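Local structure of NAD(P)H-hydrate epimerase (Saccharomyces cerevisiae, 1JZT) at residues C44-L49 and Q212-V217; E126-E131 and C161-I166; A139-S144 and E151-I156; T176-D181 and Q187-P192. The protein catalyses the epimerisation of the S and R forms of NAD(P)HX, the hydrated and damaged form of NAD(P)H, so that both can be repaired. One frame throughout, in Å; residues are numbered along the deposited sequence.

How the contacts relate
All four contacts lie in one Rossmann-like domain, a mixed sheet with helices packed round it. Of the four, contact 1 joins the segments farthest apart in sequence, and the other three lie within the span it closes. Contact 3 likewise falls within the span of contact 2, and both use helix 153-163, with centres about 17 Å apart. Contact 4 follows them along the chain. Contacts 3 and 4 are the closest pair, centres about 10 Å apart, and meet where Phe141 N bonds to Thr176 OG1, beside the predicted potassium and substrate site. Contacts 1 and 4 also touch, through Thr213 and Pro192. Contacts 1 and 2 lie away from that site.

Contact 1: C44-L49 and Q212-V217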
loop_
_atom_site.group_PDB
_atom_site.type_symbol
_atom_site.label_atom_id
_atom_site.label_comp_id
_atom_site.label_asym_id
_atom_site.label_seq_id
_atom_site.Cartn_x
_atom_site.Cartn_y
_atom_site.Cartn_z
ATOM N N CYS A 44 2.350 10.952 -4.149
ATOM C CA CYS A 44 2.363 12.308 -4.683
ATOM C C CYS A 44 3.415 13.161 -3.967
ATOM O O CYS A 44 4.086 13.983 -4.583
ATOM C CB CYS A 44 0.968 12.936 -4.529
ATOM S SG CYS A 44 0.798 14.638 -5.129
ATOM N N ARG A 45 3.572 12.955 -2.667
ATOM C CA ARG A 45 4.538 13.743 -1.908
ATOM C C ARG A 45 5.982 13.307 -2.161
ATOM O O ARG A 45 6.898 14.131 -2.147
ATOM C CB ARG A 45 4.214 13.665 -0.418
ATOM C CG ARG A 45 4.979 14.666 0.420
ATOM C CD ARG A 45 4.292 14.911 1.747
ATOM N NE ARG A 45 2.977 15.534 1.591
ATOM C CZ ARG A 45 2.176 15.827 2.613
ATOM N NH1 ARG A 45 2.560 15.553 3.855
ATOM N NH2 ARG A 45 0.993 16.394 2.403
ATOM N N GLN A 46 6.169 12.015 -2.407
ATOM C CA GLN A 46 7.487 11.440 -2.669
ATOM C C GLN A 46 7.908 11.679 -4.123
ATOM O O GLN A 46 9.095 11.828 -4.421
ATOM C CB GLN A 46 7.444 9.935 -2.365
ATOM C CG GLN A 46 8.787 9.233 -2.252
ATOM C CD GLN A 46 9.603 9.701 -1.059
ATOM O OE1 GLN A 46 9.058 10.047 -0.009
ATOM N NE2 GLN A 46 10.919 9.704 -1.212
ATOM N N PHE A 47 6.934 11.732 -5.028
ATOM C CA PHE A 47 7.224 11.948 -6.449
ATOM C C PHE A 47 6.402 13.101 -7.030
ATOM O O PHE A 47 5.578 12.907 -7.927
ATOM C CB PHE A 47 6.946 10.671 -7.242
ATOM C CG PHE A 47 7.712 9.474 -6.749
ATOM C CD1 PHE A 47 9.080 9.360 -6.973
ATOM C CD2 PHE A 47 7.063 8.457 -6.056
ATOM C CE1 PHE A 47 9.791 8.245 -6.515
ATOM C CE2 PHE A 47 7.758 7.341 -5.595
ATOM C CZ PHE A 47 9.126 7.235 -5.826
ATOM N N PRO A 48 6.625 14.326 -6.528
ATOM C CA PRO A 48 5.894 15.509 -7.005
ATOM C C PRO A 48 5.999 15.681 -8.520
ATOM O O PRO A 48 7.047 15.431 -9.117
ATOM C CB PRO A 48 6.548 16.658 -6.235
ATOM C CG PRO A 48 7.934 16.157 -5.967
ATOM C CD PRO A 48 7.701 14.714 -5.598
ATOM N N LEU A 49 4.900 16.101 -9.136
ATOM C CA LEU A 49 4.867 16.292 -10.576
ATOM C C LEU A 49 5.385 17.663 -11.000
ATOM O O LEU A 49 5.733 17.863 -12.166
ATOM C CB LEU A 49 3.441 16.089 -11.098
ATOM C CG LEU A 49 2.889 14.668 -10.948
ATOM C CD1 LEU A 49 1.437 14.637 -11.382
ATOM C CD2 LEU A 49 3.718 13.704 -11.777
ATOM N N GLN A 212 17.650 3.991 2.723
ATOM C CA GLN A 212 17.090 3.315 1.558
ATOM C C GLN A 212 15.575 3.453 1.432
ATOM O O GLN A 212 15.034 3.432 0.317
ATOM C CB GLN A 212 17.447 1.828 1.605
ATOM C CG GLN A 212 18.908 1.524 1.303
ATOM C CD GLN A 212 19.238 1.700 -0.168
ATOM O OE1 GLN A 212 18.684 1.005 -1.026
ATOM N NE2 GLN A 212 20.142 2.629 -0.469
ATOM N N THR A 213 14.898 3.615 2.568
ATOM C CA THR A 213 13.438 3.697 2.594
ATOM C C THR A 213 12.854 4.858 3.390
ATOM O O THR A 213 13.233 5.081 4.542
ATOM C CB THR A 213 12.864 2.403 3.198
ATOM O OG1 THR A 213 13.533 1.280 2.615
ATOM C CG2 THR A 213 11.366 2.296 2.932
ATOM N N THR A 214 11.928 5.594 2.777
ATOM C CA THR A 214 11.266 6.683 3.480
ATOM C C THR A 214 10.029 6.037 4.119
ATOM O O THR A 214 9.321 5.273 3.458
ATOM C CB THR A 214 10.842 7.808 2.515
ATOM O OG1 THR A 214 12.003 8.366 1.889
ATOM C CG2 THR A 214 10.114 8.910 3.273
ATOM N N HIS A 215 9.776 6.333 5.392
ATOM C CA HIS A 215 8.653 5.738 6.115
ATOM C C HIS A 215 7.540 6.734 6.440
ATOM O O HIS A 215 7.774 7.797 7.023
ATOM C CB HIS A 215 9.164 5.094 7.418
ATOM C CG HIS A 215 8.173 4.194 8.100
ATOM N ND1 HIS A 215 8.340 3.761 9.401
ATOM C CD2 HIS A 215 7.029 3.614 7.660
ATOM C CE1 HIS A 215 7.346 2.955 9.730
ATOM N NE2 HIS A 215 6.536 2.848 8.690
ATOM N N TYR A 216 6.328 6.365 6.042
ATOM C CA TYR A 216 5.125 7.149 6.289
ATOM C C TYR A 216 4.113 6.261 7.003
ATOM O O TYR A 216 4.125 5.032 6.855
ATOM C CB TYR A 216 4.471 7.594 4.977
ATOM C CG TYR A 216 5.189 8.657 4.177
ATOM C CD1 TYR A 216 5.094 10.001 4.526
ATOM C CD2 TYR A 216 5.900 8.326 3.026
ATOM C CE1 TYR A 216 5.683 10.997 3.742
ATOM C CE2 TYR A 216 6.492 9.308 2.233
ATOM C CZ TYR A 216 6.376 10.640 2.599
ATOM O OH TYR A 216 6.940 11.606 1.808
ATOM N N VAL A 217 3.236 6.883 7.784
ATOM C CA VAL A 217 2.164 6.149 8.443
ATOM C C VAL A 217 0.889 6.840 7.957
ATOM O O VAL A 217 0.862 8.064 7.800
ATOM C CB VAL A 217 2.235 6.220 9.994
ATOM C CG1 VAL A 217 2.025 7.639 10.490
ATOM C CG2 VAL A 217 1.190 5.287 10.589
#
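The C-terminal end of helix 28-46 packs here on strand 214-218 of the Rossmann-like sheet, through Gln46 and Tyr216. Tyr216 OH donates a hydrogen bond of 3.2 Å to Gln46 OE1. The C=O...donor angle is 156°, and the hydroxyl is tilted 17° from the carbonyl plane. The same amide oxygen lies at the edge of the tyrosine ring, 3.5 Å from Tyr216 CE2. The amide and ring planes are steeply turned, 73° apart. Gln46 reaches the strand because CG stands anti to the backbone N and the chain then bends at chi2. Its other amide branch leans to Thr214, with NE2 3.5 Å from Thr214 OG1. The methyl Thr214 CG2 lies 3.6 Å from Gln46 OE1. Arg45 adds the aliphatic part of its chain, CG lying 3.9 Å from Tyr216 OH. Its guanidinium group turns to a salt bridge with Asp241. On the strand side, Val194 of the neighbouring strand touches both Gln46 and Tyr216. With an alanine at Gln46, the Tyr216 hydroxyl would probably lose its acceptor on the helix, and a gap would be likely to open beside Thr214. The contact is partly buried and mixed in character. One fairly long phenol-to-amide bond supplies its direction, while looser contacts of Arg45 and Thr214 with the polar ends fill in round it, so the helix end is held to the strand by uncharged groups.

Contact 2: E126-E131 and C161-I166; sequences EYLKPE and CKVQNI
Pro130 and Ile166 meet with their side chains crossed at about a right angle. The CG corner of the proline ring points at the CG1 branch of the isoleucine, and the two carbons are 3.3 Å apart. The end methyl, Ile166 CD1, lies 4.1 Å from Pro130 CG, so the proline meets the middle of the branch more closely than its end. Chi1 of 167° sets Ile166 CG1 anti to the backbone N and carries it toward the loop, and the bend at chi2 (57°) then places CD1. The second pair is looser and uses backbone as well as side chain. Val163 directs its side chain at Leu128, and its CG1 rests 3.8 Å from the carbonyl oxygen Leu128 O. The other methyl, Val163 CG2, stands 4.4 Å from Leu128 CB. The leucine thus offers the base of its side chain and its carbonyl to the valine. Ile167, which follows Ile166, also touches Pro130. The contact is largely apolar and lies at the surface, away from the predicted potassium site. It joins the loop before strand 133-139 to the C-terminal end of helix 153-163 and the turn after it. Strand 133-139, that helix and strand 169-172 form a parallel beta-alpha-beta unit of the Rossmann-like fold, and the contact brings the entry to the first strand against the exit from the helix.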
loop_
_atom_site.group_PDB
_atom_site.type_symbol
_atom_site.label_atom_id
_atom_site.label_comp_id
_atom_site.label_asym_id
_atom_site.label_seq_id
_atom_site.Cartn_x
_atom_site.Cartn_y
_atom_site.Cartn_z
ATOM N N GLU A 126 5.811 -5.498 -19.145
ATOM C CA GLU A 126 6.246 -4.320 -19.885
ATOM C C GLU A 126 6.341 -3.106 -18.962
ATOM O O GLU A 126 7.055 -2.143 -19.255
ATOM C CB GLU A 126 5.273 -4.026 -21.027
ATOM N N TYR A 127 5.634 -3.157 -17.837
ATOM C CA TYR A 127 5.643 -2.050 -16.887
ATOM C C TYR A 127 6.786 -2.099 -15.882
ATOM O O TYR A 127 6.876 -1.247 -14.997
ATOM C CB TYR A 127 4.306 -1.986 -16.154
ATOM C CG TYR A 127 3.184 -1.507 -17.041
ATOM C CD1 TYR A 127 3.047 -0.150 -17.350
ATOM C CD2 TYR A 127 2.291 -2.409 -17.611
ATOM C CE1 TYR A 127 2.044 0.293 -18.208
ATOM C CE2 TYR A 127 1.289 -1.979 -18.470
ATOM C CZ TYR A 127 1.170 -0.632 -18.765
ATOM O OH TYR A 127 0.180 -0.214 -19.620
ATOM N N LEU A 128 7.654 -3.098 -16.014
ATOM C CA LEU A 128 8.798 -3.221 -15.121
ATOM C C LEU A 128 10.046 -2.649 -15.787
ATOM O O LEU A 128 11.173 -3.019 -15.451
ATOM C CB LEU A 128 9.030 -4.685 -14.734
ATOM C CG LEU A 128 8.143 -5.220 -13.605
ATOM C CD1 LEU A 128 6.685 -5.134 -14.010
ATOM C CD2 LEU A 128 8.524 -6.655 -13.283
ATOM N N LYS A 129 9.829 -1.748 -16.739
ATOM C CA LYS A 129 10.917 -1.092 -17.457
ATOM C C LYS A 129 10.999 0.358 -16.995
ATOM O O LYS A 129 9.986 1.054 -16.929
ATOM C CB LYS A 129 10.672 -1.136 -18.965
ATOM C CG LYS A 129 10.632 -2.536 -19.543
ATOM C CD LYS A 129 10.300 -2.512 -21.025
ATOM C CE LYS A 129 10.169 -3.925 -21.576
ATOM N NZ LYS A 129 9.693 -3.936 -22.987
ATOM N N PRO A 130 12.211 0.830 -16.673
ATOM C CA PRO A 130 12.469 2.195 -16.207
ATOM C C PRO A 130 11.842 3.319 -17.031
ATOM O O PRO A 130 11.257 4.250 -16.479
ATOM C CB PRO A 130 13.994 2.272 -16.201
ATOM C CG PRO A 130 14.395 0.870 -15.885
ATOM C CD PRO A 130 13.463 0.053 -16.740
ATOM N N GLU A 131 11.967 3.238 -18.350
ATOM C CA GLU A 131 11.428 4.283 -19.216
ATOM C C GLU A 131 9.907 4.332 -19.317
ATOM O O GLU A 131 9.357 5.245 -19.928
ATOM C CB GLU A 131 12.033 4.171 -20.623
ATOM C CG GLU A 131 12.158 2.753 -21.163
ATOM C CD GLU A 131 13.288 1.968 -20.503
ATOM O OE1 GLU A 131 14.450 2.433 -20.552
ATOM O OE2 GLU A 131 13.013 0.884 -19.941
ATOM N N CYS A 161 11.738 -7.862 -7.417
ATOM C CA CYS A 161 13.052 -7.769 -6.782
ATOM C C CYS A 161 14.181 -7.547 -7.778
ATOM O O CYS A 161 15.196 -6.938 -7.443
ATOM C CB CYS A 161 13.336 -9.027 -5.956
ATOM S SG CYS A 161 12.352 -9.146 -4.448
ATOM N N LYS A 162 14.008 -8.038 -9.001
ATOM C CA LYS A 162 15.028 -7.877 -10.026
ATOM C C LYS A 162 15.200 -6.425 -10.473
ATOM O O LYS A 162 16.291 -6.028 -10.889
ATOM C CB LYS A 162 14.696 -8.755 -11.234
ATOM C CG LYS A 162 14.610 -10.233 -10.873
ATOM C CD LYS A 162 14.054 -11.082 -11.997
ATOM C CE LYS A 162 15.097 -11.376 -13.045
ATOM N NZ LYS A 162 14.601 -12.408 -14.007
ATOM N N VAL A 163 14.139 -5.629 -10.381
ATOM C CA VAL A 163 14.219 -4.232 -10.809
ATOM C C VAL A 163 13.990 -3.211 -9.695
ATOM O O VAL A 163 13.925 -2.010 -9.960
ATOM C CB VAL A 163 13.198 -3.936 -11.934
ATOM C CG1 VAL A 163 13.382 -4.919 -13.081
ATOM C CG2 VAL A 163 11.786 -4.011 -11.384
ATOM N N GLN A 164 13.895 -3.677 -8.457
ATOM C CA GLN A 164 13.627 -2.783 -7.330
ATOM C C GLN A 164 14.736 -1.798 -7.001
ATOM O O GLN A 164 14.525 -0.854 -6.235
ATOM C CB GLN A 164 13.276 -3.598 -6.079
ATOM C CG GLN A 164 14.390 -4.489 -5.573
ATOM C CD GLN A 164 13.991 -5.260 -4.328
ATOM O OE1 GLN A 164 14.779 -6.036 -3.783
ATOM N NE2 GLN A 164 12.762 -5.043 -3.866
ATOM N N ASN A 165 15.919 -2.007 -7.571
ATOM C CA ASN A 165 17.026 -1.095 -7.314
ATOM C C ASN A 165 17.097 -0.029 -8.402
ATOM O O ASN A 165 17.902 0.893 -8.323
ATOM C CB ASN A 165 18.341 -1.870 -7.221
ATOM C CG ASN A 165 18.417 -2.715 -5.969
ATOM O OD1 ASN A 165 18.519 -2.188 -4.861
ATOM N ND2 ASN A 165 18.343 -4.031 -6.132
ATOM N N ILE A 166 16.250 -0.160 -9.418
ATOM C CA ILE A 166 16.210 0.816 -10.498
ATOM C C ILE A 166 14.866 1.544 -10.476
ATOM O O ILE A 166 14.806 2.758 -10.675
ATOM C CB ILE A 166 16.440 0.153 -11.890
ATOM C CG1 ILE A 166 16.072 1.136 -13.008
ATOM C CG2 ILE A 166 15.620 -1.110 -12.023
ATOM C CD1 ILE A 166 16.828 2.454 -12.953
#

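Contact 3: A139-S144 and E151-I156; sequences AIFGFS and EPFKGI
Phe153 has the most surface buried in this contact, and Ile140 and Phe141 share the opposing side almost equally. Phe141 and Phe153 form an edge-to-face, T-shaped pair. The ring centroids are 4.9 Å apart and the planes stand at 73°. Phe141 presents its CE2-CZ edge to one face of Phe153, with Phe141 CZ 3.4 Å from Phe153 CD2. The neighbouring atom, Phe141 CE2, lies 3.8 Å from Phe153 CG, so the edge lies over the CD2 side of the ring. Chi1 of -53° sets Phe153 CG anti to the carbonyl carbon and swings the ring off the helix toward the loop. Ile140 adds a looser touch: its methyl CG2 is 4.0 Å from Phe153 CD1, and the two side chains run antiparallel alongside each other. That same methyl also sits above one face of the Phe141 ring, near its rim. Pro67 touches both phenylalanines. Replacing Phe153 by an alanine would probably leave the edge of Phe141 without its aromatic face and open a gap beside Ile140. Just ahead of the helix, Glu151 OE1 accepts from Gly155 N of the first turn over 3.0 Å, on the syn side of the carboxylate. Beyond the aromatic pair, the loop continues into Gly142, Phe143 and Ser144, predicted to bind the NADPHX substrate. Phe141 N also bonds to Thr176 OG1, of the predicted potassium site. The arrangement is the strand-loop-helix connection at the C-terminal edge of a parallel Rossmann-like sheet, where substrate loops usually lie.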
loop_
_atom_site.group_PDB
_atom_site.type_symbol
_atom_site.label_atom_id
_atom_site.label_comp_id
_atom_site.label_asym_id
_atom_site.label_seq_id
_atom_site.Cartn_x
_atom_site.Cartn_y
_atom_site.Cartn_z
ATOM N N ALA A 139 0.884 -3.533 -3.423
ATOM C CA ALA A 139 -0.311 -3.737 -2.618
ATOM C C ALA A 139 -0.721 -5.208 -2.727
ATOM O O ALA A 139 -1.911 -5.532 -2.821
ATOM C CB ALA A 139 -1.446 -2.830 -3.121
ATOM N N ILE A 140 0.264 -6.103 -2.723
ATOM C CA ILE A 140 -0.020 -7.534 -2.836
ATOM C C ILE A 140 -0.615 -8.113 -1.556
ATOM O O ILE A 140 -1.796 -8.466 -1.534
ATOM C CB ILE A 140 1.249 -8.354 -3.228
ATOM C CG1 ILE A 140 1.622 -8.088 -4.686
ATOM C CG2 ILE A 140 0.968 -9.850 -3.139
ATOM C CD1 ILE A 140 2.025 -6.692 -4.976
ATOM N N PHE A 141 0.190 -8.218 -0.500
ATOM C CA PHE A 141 -0.295 -8.752 0.776
ATOM C C PHE A 141 -0.026 -7.824 1.950
ATOM O O PHE A 141 1.025 -7.189 2.021
ATOM C CB PHE A 141 0.324 -10.126 1.068
ATOM C CG PHE A 141 -0.170 -11.217 0.170
ATOM C CD1 PHE A 141 -1.533 -11.463 0.042
ATOM C CD2 PHE A 141 0.724 -11.989 -0.562
ATOM C CE1 PHE A 141 -2.001 -12.463 -0.801
ATOM C CE2 PHE A 141 0.266 -12.995 -1.410
ATOM C CZ PHE A 141 -1.099 -13.228 -1.531
ATOM N N GLY A 142 -0.987 -7.770 2.870
ATOM C CA GLY A 142 -0.872 -6.927 4.044
ATOM C C GLY A 142 -0.441 -7.648 5.310
ATOM O O GLY A 142 0.059 -8.772 5.259
ATOM N N PHE A 143 -0.657 -7.012 6.458
ATOM C CA PHE A 143 -0.245 -7.582 7.739
ATOM C C PHE A 143 -0.805 -8.970 8.062
ATOM O O PHE A 143 -0.346 -9.618 9.004
ATOM C CB PHE A 143 -0.566 -6.597 8.876
ATOM C CG PHE A 143 -2.022 -6.532 9.248
ATOM C CD1 PHE A 143 -2.589 -7.498 10.073
ATOM C CD2 PHE A 143 -2.823 -5.494 8.781
ATOM C CE1 PHE A 143 -3.935 -7.429 10.433
ATOM C CE2 PHE A 143 -4.169 -5.413 9.130
ATOM C CZ PHE A 143 -4.728 -6.383 9.959
ATOM N N SER A 144 -1.783 -9.421 7.280
ATOM C CA SER A 144 -2.396 -10.735 7.480
ATOM C C SER A 144 -1.649 -11.816 6.698
ATOM O O SER A 144 -2.082 -12.968 6.647
ATOM C CB SER A 144 -3.850 -10.711 7.015
ATOM O OG SER A 144 -3.905 -10.467 5.620
ATOM N N GLU A 151 1.886 -19.092 -5.887
ATOM C CA GLU A 151 1.901 -18.459 -7.201
ATOM C C GLU A 151 0.517 -17.862 -7.424
ATOM O O GLU A 151 -0.455 -18.294 -6.802
ATOM C CB GLU A 151 2.200 -19.489 -8.298
ATOM C CG GLU A 151 3.604 -20.092 -8.257
ATOM C CD GLU A 151 4.706 -19.047 -8.373
ATOM O OE1 GLU A 151 4.423 -17.916 -8.829
ATOM O OE2 GLU A 151 5.861 -19.362 -8.021
ATOM N N PRO A 152 0.405 -16.865 -8.315
ATOM C CA PRO A 152 1.502 -16.293 -9.098
ATOM C C PRO A 152 2.249 -15.194 -8.345
ATOM O O PRO A 152 3.164 -14.576 -8.884
ATOM C CB PRO A 152 0.788 -15.759 -10.330
ATOM C CG PRO A 152 -0.482 -15.215 -9.734
ATOM C CD PRO A 152 -0.891 -16.300 -8.738
ATOM N N PHE A 153 1.856 -14.957 -7.099
ATOM C CA PHE A 153 2.478 -13.921 -6.289
ATOM C C PHE A 153 3.942 -14.190 -6.002
ATOM O O PHE A 153 4.724 -13.257 -5.842
ATOM C CB PHE A 153 1.704 -13.749 -4.984
ATOM C CG PHE A 153 0.239 -13.526 -5.193
ATOM C CD1 PHE A 153 -0.211 -12.421 -5.910
ATOM C CD2 PHE A 153 -0.690 -14.445 -4.720
ATOM C CE1 PHE A 153 -1.570 -12.239 -6.156
ATOM C CE2 PHE A 153 -2.049 -14.270 -4.963
ATOM C CZ PHE A 153 -2.487 -13.166 -5.682
ATOM N N LYS A 154 4.320 -15.460 -5.938
ATOM C CA LYS A 154 5.714 -15.784 -5.681
ATOM C C LYS A 154 6.545 -15.235 -6.841
ATOM O O LYS A 154 7.485 -14.469 -6.633
ATOM C CB LYS A 154 5.907 -17.298 -5.562
ATOM C CG LYS A 154 7.287 -17.696 -5.054
ATOM C CD LYS A 154 7.566 -19.174 -5.280
ATOM C CE LYS A 154 6.541 -20.061 -4.591
ATOM N NZ LYS A 154 6.821 -21.512 -4.838
ATOM N N GLY A 155 6.177 -15.613 -8.061
ATOM C CA GLY A 155 6.890 -15.144 -9.238
ATOM C C GLY A 155 6.831 -13.638 -9.431
ATOM O O GLY A 155 7.781 -13.037 -9.932
ATOM N N ILE A 156 5.712 -13.026 -9.055
ATOM C CA ILE A 156 5.567 -11.573 -9.179
ATOM C C ILE A 156 6.622 -10.871 -8.322
ATOM O O ILE A 156 7.297 -9.954 -8.783
ATOM C CB ILE A 156 4.154 -11.105 -8.728
ATOM C CG1 ILE A 156 3.077 -11.748 -9.604
ATOM C CG2 ILE A 156 4.052 -9.581 -8.797
ATOM C CD1 ILE A 156 3.190 -11.432 -11.070
#

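Contact 4: T176-D181 and Q187-P192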
loop_
_atom_site.group_PDB
_atom_site.type_symbol
_atom_site.label_atom_id
_atom_site.label_comp_id
_atom_site.label_asym_id
_atom_site.label_seq_id
_atom_site.Cartn_x
_atom_site.Cartn_y
_atom_site.Cartn_z
ATOM N N THR A 176 5.536 -6.738 0.931
ATOM C CA THR A 176 5.039 -8.073 0.617
ATOM C C THR A 176 6.164 -9.108 0.688
ATOM O O THR A 176 7.250 -8.893 0.155
ATOM C CB THR A 176 4.386 -8.087 -0.777
ATOM O OG1 THR A 176 3.238 -7.226 -0.768
ATOM C CG2 THR A 176 3.956 -9.494 -1.159
ATOM N N GLY A 177 5.912 -10.219 1.370
ATOM C CA GLY A 177 6.932 -11.250 1.475
ATOM C C GLY A 177 7.752 -11.180 2.750
ATOM O O GLY A 177 8.478 -12.124 3.077
ATOM N N TRP A 178 7.658 -10.063 3.469
ATOM C CA TRP A 178 8.388 -9.905 4.730
ATOM C C TRP A 178 7.586 -10.556 5.848
ATOM O O TRP A 178 6.358 -10.655 5.766
ATOM C CB TRP A 178 8.572 -8.419 5.078
ATOM C CG TRP A 178 9.665 -7.706 4.335
ATOM C CD1 TRP A 178 10.159 -8.013 3.100
ATOM C CD2 TRP A 178 10.352 -6.518 4.761
ATOM N NE1 TRP A 178 11.110 -7.087 2.728
ATOM C CE2 TRP A 178 11.249 -6.161 3.729
ATOM C CE3 TRP A 178 10.297 -5.721 5.917
ATOM C CZ2 TRP A 178 12.088 -5.037 3.812
ATOM C CZ3 TRP A 178 11.134 -4.598 6.001
ATOM C CH2 TRP A 178 12.017 -4.271 4.949
ATOM N N ASP A 179 8.272 -11.008 6.893
ATOM C CA ASP A 179 7.563 -11.583 8.022
ATOM C C ASP A 179 7.047 -10.353 8.762
ATOM O O ASP A 179 7.832 -9.538 9.241
ATOM C CB ASP A 179 8.509 -12.390 8.912
ATOM C CG ASP A 179 7.780 -13.094 10.036
ATOM O OD1 ASP A 179 7.193 -12.398 10.891
ATOM O OD2 ASP A 179 7.778 -14.342 10.061
ATOM N N VAL A 180 5.726 -10.215 8.831
ATOM C CA VAL A 180 5.096 -9.059 9.464
ATOM C C VAL A 180 5.658 -8.702 10.832
ATOM O O VAL A 180 5.711 -7.528 11.187
ATOM C CB VAL A 180 3.563 -9.260 9.596
ATOM C CG1 VAL A 180 2.919 -8.007 10.185
ATOM C CG2 VAL A 180 2.955 -9.576 8.232
ATOM N N ASP A 181 6.091 -9.701 11.597
ATOM C CA ASP A 181 6.632 -9.439 12.930
ATOM C C ASP A 181 8.138 -9.640 13.043
ATOM O O ASP A 181 8.797 -8.980 13.847
ATOM C CB ASP A 181 5.947 -10.324 13.973
ATOM C CG ASP A 181 4.478 -10.013 14.128
ATOM O OD1 ASP A 181 4.126 -8.819 14.242
ATOM O OD2 ASP A 181 3.673 -10.966 14.153
ATOM N N GLN A 187 14.342 -14.925 0.593
ATOM C CA GLN A 187 15.115 -14.199 -0.410
ATOM C C GLN A 187 14.813 -14.742 -1.803
ATOM O O GLN A 187 14.598 -15.941 -1.974
ATOM C CB GLN A 187 16.611 -14.333 -0.124
ATOM C CG GLN A 187 17.017 -13.885 1.266
ATOM C CD GLN A 187 16.720 -12.420 1.514
ATOM O OE1 GLN A 187 17.221 -11.545 0.805
ATOM N N PRO A 188 14.783 -13.859 -2.821
ATOM C CA PRO A 188 15.017 -12.417 -2.692
ATOM C C PRO A 188 13.927 -11.739 -1.868
ATOM O O PRO A 188 12.813 -12.251 -1.748
ATOM C CB PRO A 188 15.046 -11.940 -4.141
ATOM C CG PRO A 188 14.098 -12.877 -4.810
ATOM C CD PRO A 188 14.494 -14.213 -4.221
ATOM N N SER A 189 14.261 -10.582 -1.310
ATOM C CA SER A 189 13.345 -9.836 -0.465
ATOM C C SER A 189 13.078 -8.428 -1.006
ATOM O O SER A 189 13.978 -7.768 -1.532
ATOM C CB SER A 189 13.942 -9.750 0.943
ATOM O OG SER A 189 13.014 -9.247 1.880
ATOM N N ILE A 190 11.837 -7.975 -0.877
ATOM C CA ILE A 190 11.459 -6.641 -1.330
ATOM C C ILE A 190 12.223 -5.589 -0.525
ATOM O O ILE A 190 12.328 -5.684 0.702
ATOM C CB ILE A 190 9.933 -6.400 -1.146
ATOM C CG1 ILE A 190 9.138 -7.312 -2.085
ATOM C CG2 ILE A 190 9.586 -4.935 -1.400
ATOM C CD1 ILE A 190 9.317 -6.996 -3.550
ATOM N N ASN A 191 12.770 -4.600 -1.230
ATOM C CA ASN A 191 13.513 -3.487 -0.627
ATOM C C ASN A 191 12.805 -2.232 -1.142
ATOM O O ASN A 191 13.233 -1.613 -2.118
ATOM C CB ASN A 191 14.973 -3.496 -1.092
ATOM C CG ASN A 191 15.739 -2.240 -0.675
ATOM O OD1 ASN A 191 16.878 -2.027 -1.099
ATOM N ND2 ASN A 191 15.120 -1.408 0.156
ATOM N N PRO A 192 11.711 -1.840 -0.480
ATOM C CA PRO A 192 10.926 -0.666 -0.873
ATOM C C PRO A 192 11.597 0.691 -0.700
ATOM O O PRO A 192 12.307 0.926 0.276
ATOM C CB PRO A 192 9.673 -0.801 -0.019
ATOM C CG PRO A 192 10.220 -1.369 1.256
ATOM C CD PRO A 192 11.181 -2.439 0.760
HETATM O O HOH W 1 9.722 -9.811 0.179
HETATM O O HOH W 2 11.400 -11.630 3.008
#
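Trp178 and Ile190 make the tight part of this contact. The indole NE1 donates to Ile190 O over 2.7 Å. The bond is short but bent, with an N-H...acceptor angle of 134°. The nitrogen lies in the carbonyl plane, on a lone pair of the oxygen, which sits 16° out of the indole plane. Ser189 OG is also close, 3.0 Å from Trp178 NE1. Farther along the indole, Trp178 CZ2 rests 4.1 Å from Pro192 CD. Ile190 packs the other way: its CG1 lies 3.3 Å from Thr176 O. That branch is anti to the Ile190 carbonyl carbon, turned from the indole. Val157 and Cys161 of helix 153-163 touch the same isoleucine, so this half is well buried. Both segments belong to the long connection between the parallel strands 169-172 and 194-198 of the Rossmann-like sheet. Thr176, a predicted potassium ligand, lies near its start, and its OG1 hydrogen-bonds to Asp138, also predicted to bind the ion. The looser part is bridged by water. One water donates to Thr176 O and accepts from Ile190 N, 3.0 Å away. A second donates to Gly177 O and accepts from Ser189 OG at 3.1 Å. Gly177, at phi 96°, has backbone angles that leave no room for a side chain beside the preceding carbonyl oxygen. Beyond Trp178 the segment turns away, and Asp179 OD1 accepts from Asp181 N in an Asx turn.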